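Local coordinates for reticulocyte-binding protein 2a (Plasmodium vivax, PDB 4Z8N), which is thought to bind red blood cells during invasion by the malaria parasite, this chain being its erythrocyte-binding domain, at residues A[7-17]-A[214-224]. Sequence-based numbering, arbitrary orientation.
Sequences YLDFSNSSGQI and IITIGEAHTGK
Asp9 and His221 form the polar centre of a contact that is closely packed at one end and open at the other, a worked example of how a short hairpin can be fastened to a long helix. His221 NE2 donates to Asp9 OD2 over 2.6 Å, using the anti lone pair of that oxygen, with the carboxylate and ring planes 82° apart. The buried carboxylate is gripped by several partners: OD2 also makes a salt bridge with Arg269, while OD1 accepts from Ser19 OG and Thr20 N. Ser266 bonds His221 ND1, so both ring nitrogens are engaged and the imidazole is fixed in rotation; the nearby arginine would be expected to keep Asp9 ionised. Ile17 leans over one face of this ring, its CD1 4.0 Å from the His221 centroid, and its CG2 reaches His221 CE1 at 3.6 Å.

Tight apolar packing surrounds Tyr7. Its ring hangs between its own backbone N and carbonyl carbon (chi1 59°) and offers a face to Ile214, whose CD1 sits squarely over the centre, 3.7 Å from the Tyr7 centroid, in a CH-pi contact. One helical turn on, Ile217 lies against the backbone of 7-9, CG2 3.4 Å from Tyr7 O and CD1 3.7 Å from Asp9 O.

Toward solvent the grip thins to Lys224, bent at chi2, whose NZ donates to Gly15 O over 3.0 Å from above the carbonyl plane. Beyond it the poorly ordered turn is tied by Asn12 OD1, which accepts from Gly15 N in an Asx motif. The contact lays the two-stranded antiparallel hairpin of 9-11 and 17-19 on helix 199-237 in the predominantly helical erythrocyte-binding domain.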
# COMPACT_ATOMS: atom_id res chain seq x y z
N TYR A 7 5.26 3.67 4.60
CA TYR A 7 4.44 2.54 5.00
C TYR A 7 2.97 2.88 5.23
O TYR A 7 2.12 1.99 5.22
CB TYR A 7 5.01 1.90 6.28
CG TYR A 7 5.11 2.84 7.47
CD1 TYR A 7 4.02 3.03 8.32
CD2 TYR A 7 6.29 3.52 7.74
CE1 TYR A 7 4.12 3.88 9.42
CE2 TYR A 7 6.39 4.37 8.83
CZ TYR A 7 5.30 4.55 9.66
OH TYR A 7 5.41 5.40 10.74
N LEU A 8 2.66 4.15 5.43
CA LEU A 8 1.32 4.51 5.86
C LEU A 8 0.30 4.51 4.73
O LEU A 8 0.20 5.46 3.96
CB LEU A 8 1.32 5.88 6.55
CG LEU A 8 -0.03 6.26 7.18
CD1 LEU A 8 -0.50 5.18 8.14
CD2 LEU A 8 0.05 7.60 7.88
N ASP A 9 -0.44 3.41 4.64
CA ASP A 9 -1.58 3.31 3.74
C ASP A 9 -2.80 2.97 4.59
O ASP A 9 -2.65 2.56 5.74
CB ASP A 9 -1.35 2.25 2.67
CG ASP A 9 -0.22 2.61 1.73
OD1 ASP A 9 -0.02 3.81 1.46
OD2 ASP A 9 0.48 1.69 1.26
N PHE A 10 -4.00 3.12 4.03
CA PHE A 10 -5.21 2.86 4.80
C PHE A 10 -6.10 1.82 4.12
O PHE A 10 -6.59 2.03 3.01
CB PHE A 10 -5.99 4.15 5.02
CG PHE A 10 -5.19 5.22 5.70
CD1 PHE A 10 -4.92 5.15 7.06
CD2 PHE A 10 -4.69 6.29 4.98
CE1 PHE A 10 -4.17 6.12 7.68
CE2 PHE A 10 -3.94 7.27 5.60
CZ PHE A 10 -3.68 7.19 6.95
N SER A 11 -6.30 0.70 4.80
CA SER A 11 -7.21 -0.34 4.32
C SER A 11 -8.56 -0.18 5.01
O SER A 11 -8.70 0.62 5.93
CB SER A 11 -6.63 -1.73 4.58
OG SER A 11 -7.20 -2.68 3.70
N ASN A 12 -9.56 -0.95 4.58
CA ASN A 12 -10.89 -0.81 5.16
C ASN A 12 -11.75 -2.06 5.13
O ASN A 12 -11.26 -3.19 5.05
CB ASN A 12 -11.64 0.33 4.46
CG ASN A 12 -11.97 0.02 3.00
OD1 ASN A 12 -11.60 -1.03 2.47
ND2 ASN A 12 -12.67 0.94 2.35
N SER A 13 -13.06 -1.82 5.20
CA SER A 13 -14.08 -2.85 5.13
C SER A 13 -13.90 -3.79 3.95
O SER A 13 -13.77 -5.00 4.12
CB SER A 13 -15.47 -2.20 5.05
OG SER A 13 -15.43 -1.03 4.25
N SER A 14 -13.87 -3.23 2.75
CA SER A 14 -13.90 -4.01 1.51
C SER A 14 -12.54 -4.62 1.15
O SER A 14 -12.47 -5.54 0.33
CB SER A 14 -14.39 -3.14 0.36
OG SER A 14 -13.61 -1.97 0.22
N GLY A 15 -11.47 -4.10 1.75
CA GLY A 15 -10.14 -4.61 1.47
C GLY A 15 -9.39 -3.71 0.51
O GLY A 15 -8.26 -4.00 0.13
N GLN A 16 -10.04 -2.62 0.11
CA GLN A 16 -9.38 -1.61 -0.70
C GLN A 16 -8.25 -0.97 0.11
O GLN A 16 -8.34 -0.85 1.33
CB GLN A 16 -10.39 -0.56 -1.18
CG GLN A 16 -10.46 0.67 -0.28
CD GLN A 16 -11.36 1.78 -0.81
OE1 GLN A 16 -11.69 1.84 -2.00
NE2 GLN A 16 -11.76 2.68 0.08
N ILE A 17 -7.18 -0.59 -0.56
CA ILE A 17 -6.08 0.08 0.10
C ILE A 17 -5.92 1.46 -0.51
O ILE A 17 -5.58 1.60 -1.68
CB ILE A 17 -4.76 -0.71 -0.00
CG1 ILE A 17 -4.89 -2.07 0.68
CG2 ILE A 17 -3.62 0.09 0.61
CD1 ILE A 17 -3.63 -2.92 0.61
N ILE A 214 2.66 -1.44 11.21
CA ILE A 214 3.34 -1.48 9.93
C ILE A 214 3.25 -2.88 9.32
O ILE A 214 3.02 -3.03 8.12
CB ILE A 214 4.82 -1.06 10.07
CG1 ILE A 214 4.93 0.42 10.42
CG2 ILE A 214 5.59 -1.34 8.79
CD1 ILE A 214 6.34 0.89 10.67
N ILE A 215 3.44 -3.90 10.15
CA ILE A 215 3.34 -5.29 9.69
C ILE A 215 1.93 -5.60 9.19
O ILE A 215 1.76 -6.26 8.16
CB ILE A 215 3.74 -6.28 10.80
CG1 ILE A 215 5.25 -6.18 11.05
CG2 ILE A 215 3.37 -7.71 10.43
CD1 ILE A 215 5.76 -7.14 12.10
N THR A 216 0.92 -5.10 9.91
CA THR A 216 -0.47 -5.27 9.49
C THR A 216 -0.71 -4.69 8.09
O THR A 216 -1.33 -5.33 7.24
CB THR A 216 -1.44 -4.61 10.49
OG1 THR A 216 -1.34 -5.28 11.76
CG2 THR A 216 -2.87 -4.71 10.00
N ILE A 217 -0.21 -3.47 7.86
CA ILE A 217 -0.28 -2.86 6.53
C ILE A 217 0.51 -3.69 5.51
O ILE A 217 0.04 -3.92 4.39
CB ILE A 217 0.28 -1.42 6.55
CG1 ILE A 217 -0.55 -0.54 7.48
CG2 ILE A 217 0.29 -0.84 5.15
CD1 ILE A 217 0.02 0.85 7.68
N GLY A 218 1.70 -4.13 5.90
CA GLY A 218 2.54 -4.95 5.05
C GLY A 218 1.89 -6.27 4.66
O GLY A 218 2.05 -6.75 3.54
N GLU A 219 1.15 -6.86 5.60
CA GLU A 219 0.43 -8.10 5.34
C GLU A 219 -0.72 -7.86 4.37
O GLU A 219 -1.04 -8.73 3.55
CB GLU A 219 -0.10 -8.70 6.64
CG GLU A 219 0.96 -9.28 7.55
CD GLU A 219 0.40 -9.69 8.90
OE1 GLU A 219 -0.71 -9.23 9.25
OE2 GLU A 219 1.06 -10.47 9.61
N ALA A 220 -1.34 -6.69 4.46
CA ALA A 220 -2.42 -6.32 3.54
C ALA A 220 -1.90 -6.21 2.11
O ALA A 220 -2.52 -6.71 1.17
CB ALA A 220 -3.06 -5.02 3.98
N HIS A 221 -0.76 -5.55 1.94
CA HIS A 221 -0.12 -5.45 0.63
C HIS A 221 0.37 -6.81 0.14
O HIS A 221 0.29 -7.11 -1.04
CB HIS A 221 1.04 -4.46 0.67
CG HIS A 221 0.61 -3.02 0.65
ND1 HIS A 221 -0.16 -2.49 -0.37
CD2 HIS A 221 0.86 -2.01 1.51
CE1 HIS A 221 -0.37 -1.21 -0.13
NE2 HIS A 221 0.23 -0.89 1.01
N THR A 222 0.89 -7.61 1.07
CA THR A 222 1.36 -8.96 0.75
C THR A 222 0.24 -9.83 0.18
O THR A 222 0.45 -10.59 -0.76
CB THR A 222 1.96 -9.64 2.00
OG1 THR A 222 3.28 -9.13 2.23
CG2 THR A 222 2.04 -11.14 1.80
N GLY A 223 -0.95 -9.70 0.75
CA GLY A 223 -2.11 -10.41 0.25
C GLY A 223 -2.44 -10.05 -1.19
O GLY A 223 -2.79 -10.91 -1.99
N LYS A 224 -2.31 -8.76 -1.52
CA LYS A 224 -2.58 -8.28 -2.87
C LYS A 224 -1.53 -8.79 -3.86
O LYS A 224 -1.86 -9.18 -4.98
CB LYS A 224 -2.62 -6.76 -2.91
CG LYS A 224 -3.65 -6.13 -1.98
CD LYS A 224 -5.06 -6.51 -2.37
CE LYS A 224 -6.07 -5.74 -1.54
NZ LYS A 224 -7.47 -6.05 -1.94